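Local coordinates for protein threonine synthase (Brucella melitensis bv. 1, PDB 4F4F) that probably catalyses the pyridoxal phosphate-dependent conversion of O-phospho-L-homoserine and water to L-threonine and phosphate, the last step of threonine biosynthesis, at residues K7-R12 with L324-H329. Residues are numbered along the deposited sequence; the frame is centred on the assembly and turned at random.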
# COMPACT_ATOMS: atom_id res chain seq x y z
N LYS A 7 7.78 1.39 -20.85
CA LYS A 7 6.38 1.29 -21.23
C LYS A 7 5.67 0.40 -20.21
O LYS A 7 6.32 -0.36 -19.50
CB LYS A 7 6.24 0.70 -22.64
N TYR A 8 4.35 0.52 -20.19
CA TYR A 8 3.51 -0.15 -19.24
C TYR A 8 2.39 -0.84 -20.00
O TYR A 8 1.76 -0.24 -20.85
CB TYR A 8 2.95 0.86 -18.24
CG TYR A 8 4.02 1.30 -17.26
CD1 TYR A 8 4.21 0.61 -16.07
CD2 TYR A 8 4.84 2.41 -17.52
CE1 TYR A 8 5.21 0.98 -15.16
CE2 TYR A 8 5.86 2.77 -16.65
CZ TYR A 8 6.03 2.07 -15.46
OH TYR A 8 7.02 2.43 -14.55
N VAL A 9 2.19 -2.11 -19.68
CA VAL A 9 1.20 -2.95 -20.35
C VAL A 9 0.16 -3.44 -19.33
O VAL A 9 0.44 -3.51 -18.13
CB VAL A 9 1.87 -4.16 -21.06
CG1 VAL A 9 2.92 -3.66 -22.09
CG2 VAL A 9 2.46 -5.14 -20.05
N SER A 10 -1.05 -3.77 -19.81
CA SER A 10 -2.09 -4.28 -18.94
C SER A 10 -2.01 -5.77 -18.75
O SER A 10 -1.77 -6.54 -19.71
CB SER A 10 -3.48 -3.95 -19.52
OG SER A 10 -4.50 -4.49 -18.74
N THR A 11 -2.31 -6.20 -17.54
CA THR A 11 -2.55 -7.61 -17.29
C THR A 11 -3.62 -8.29 -18.16
O THR A 11 -3.65 -9.53 -18.21
CB THR A 11 -2.91 -7.84 -15.81
OG1 THR A 11 -4.08 -7.08 -15.47
CG2 THR A 11 -1.69 -7.50 -14.86
N ARG A 12 -4.52 -7.54 -18.81
CA ARG A 12 -5.57 -8.14 -19.62
C ARG A 12 -5.30 -8.00 -21.12
O ARG A 12 -6.13 -8.38 -21.96
CB ARG A 12 -6.96 -7.63 -19.19
CG ARG A 12 -7.25 -8.14 -17.76
CD ARG A 12 -8.69 -7.97 -17.28
NE ARG A 12 -8.71 -8.05 -15.81
CZ ARG A 12 -9.81 -7.94 -15.07
NH1 ARG A 12 -10.98 -7.72 -15.65
NH2 ARG A 12 -9.71 -8.01 -13.74
N LEU A 324 0.41 -10.57 -9.94
CA LEU A 324 1.20 -11.79 -9.85
C LEU A 324 0.66 -12.88 -10.77
O LEU A 324 1.45 -13.62 -11.38
CB LEU A 324 1.33 -12.32 -8.42
CG LEU A 324 2.07 -13.66 -8.22
CD1 LEU A 324 3.51 -13.59 -8.74
CD2 LEU A 324 2.05 -14.07 -6.76
N LEU A 325 -0.67 -13.01 -10.85
CA LEU A 325 -1.25 -13.98 -11.76
C LEU A 325 -0.70 -13.81 -13.19
O LEU A 325 -0.40 -14.78 -13.87
CB LEU A 325 -2.78 -13.86 -11.79
CG LEU A 325 -3.53 -14.39 -10.57
CD1 LEU A 325 -5.04 -14.12 -10.66
CD2 LEU A 325 -3.28 -15.89 -10.39
N PHE A 326 -0.64 -12.57 -13.65
CA PHE A 326 -0.14 -12.25 -15.01
C PHE A 326 1.28 -12.77 -15.16
O PHE A 326 1.59 -13.47 -16.12
CB PHE A 326 -0.20 -10.73 -15.23
CG PHE A 326 0.15 -10.26 -16.60
CD1 PHE A 326 -0.55 -10.69 -17.71
CD2 PHE A 326 1.16 -9.31 -16.79
CE1 PHE A 326 -0.25 -10.20 -18.99
CE2 PHE A 326 1.45 -8.80 -18.04
CZ PHE A 326 0.75 -9.25 -19.15
N GLU A 327 2.14 -12.45 -14.19
CA GLU A 327 3.54 -12.88 -14.28
C GLU A 327 3.67 -14.41 -14.23
O GLU A 327 4.44 -15.01 -15.00
CB GLU A 327 4.36 -12.24 -13.14
CG GLU A 327 4.35 -10.71 -13.15
CD GLU A 327 5.17 -10.12 -14.25
OE1 GLU A 327 5.62 -10.87 -15.17
OE2 GLU A 327 5.34 -8.88 -14.21
N ALA A 328 2.89 -15.04 -13.35
CA ALA A 328 2.93 -16.47 -13.14
C ALA A 328 2.47 -17.27 -14.39
O ALA A 328 2.93 -18.40 -14.60
CB ALA A 328 2.13 -16.86 -11.92
N HIS A 329 1.59 -16.66 -15.21
CA HIS A 329 1.09 -17.28 -16.44
C HIS A 329 1.95 -16.92 -17.62
O HIS A 329 1.53 -17.04 -18.76
CB HIS A 329 -0.36 -16.87 -16.69
CG HIS A 329 -1.35 -17.51 -15.74
ND1 HIS A 329 -1.48 -17.10 -14.45
CD2 HIS A 329 -2.24 -18.56 -15.91
CE1 HIS A 329 -2.41 -17.86 -13.84
NE2 HIS A 329 -2.86 -18.77 -14.72
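A CH-pi contact, T11 laid over the ring of F326, packs the end of the N-terminal strand 8-10 against the last turn of helix 321-328. The CA of T11 stands 3.7 Å from the ring centroid of F326, only 12° off the normal, so the backbone itself covers one face; a broad, flat phenylalanine suits such a seat. The CB of F326 points at the strand, and a chi1 of -175°, which sets CG opposite the backbone N, extends the ring beneath T11. T11 CG2 packs 3.6 Å from F326 CB, at the root of the ring, while V9 CG2 lies oblique to the ring, 4.3 Å from F326 CE2. Strand 8-10 pairs antiparallel with 35-37, whose L36 also touches F326, so this small sheet of the threonine synthase N-terminal region packs on a helix of the region related to PLP-dependent enzymes. Threonine serves both needs here: its methyl packs on F326, and its OG1 hydrogen-bonds E322 OE2, one turn before F326 on the same helix, and L34 N. Beside it, S10 OG accepts from R12 N at 3.1 Å in an ST turn that bends the chain off the strand, and is also hydrogen-bonded to D31 OD1. T11 O, 3.3 Å from F326 CD1, is buried without a hydrogen-bonding partner.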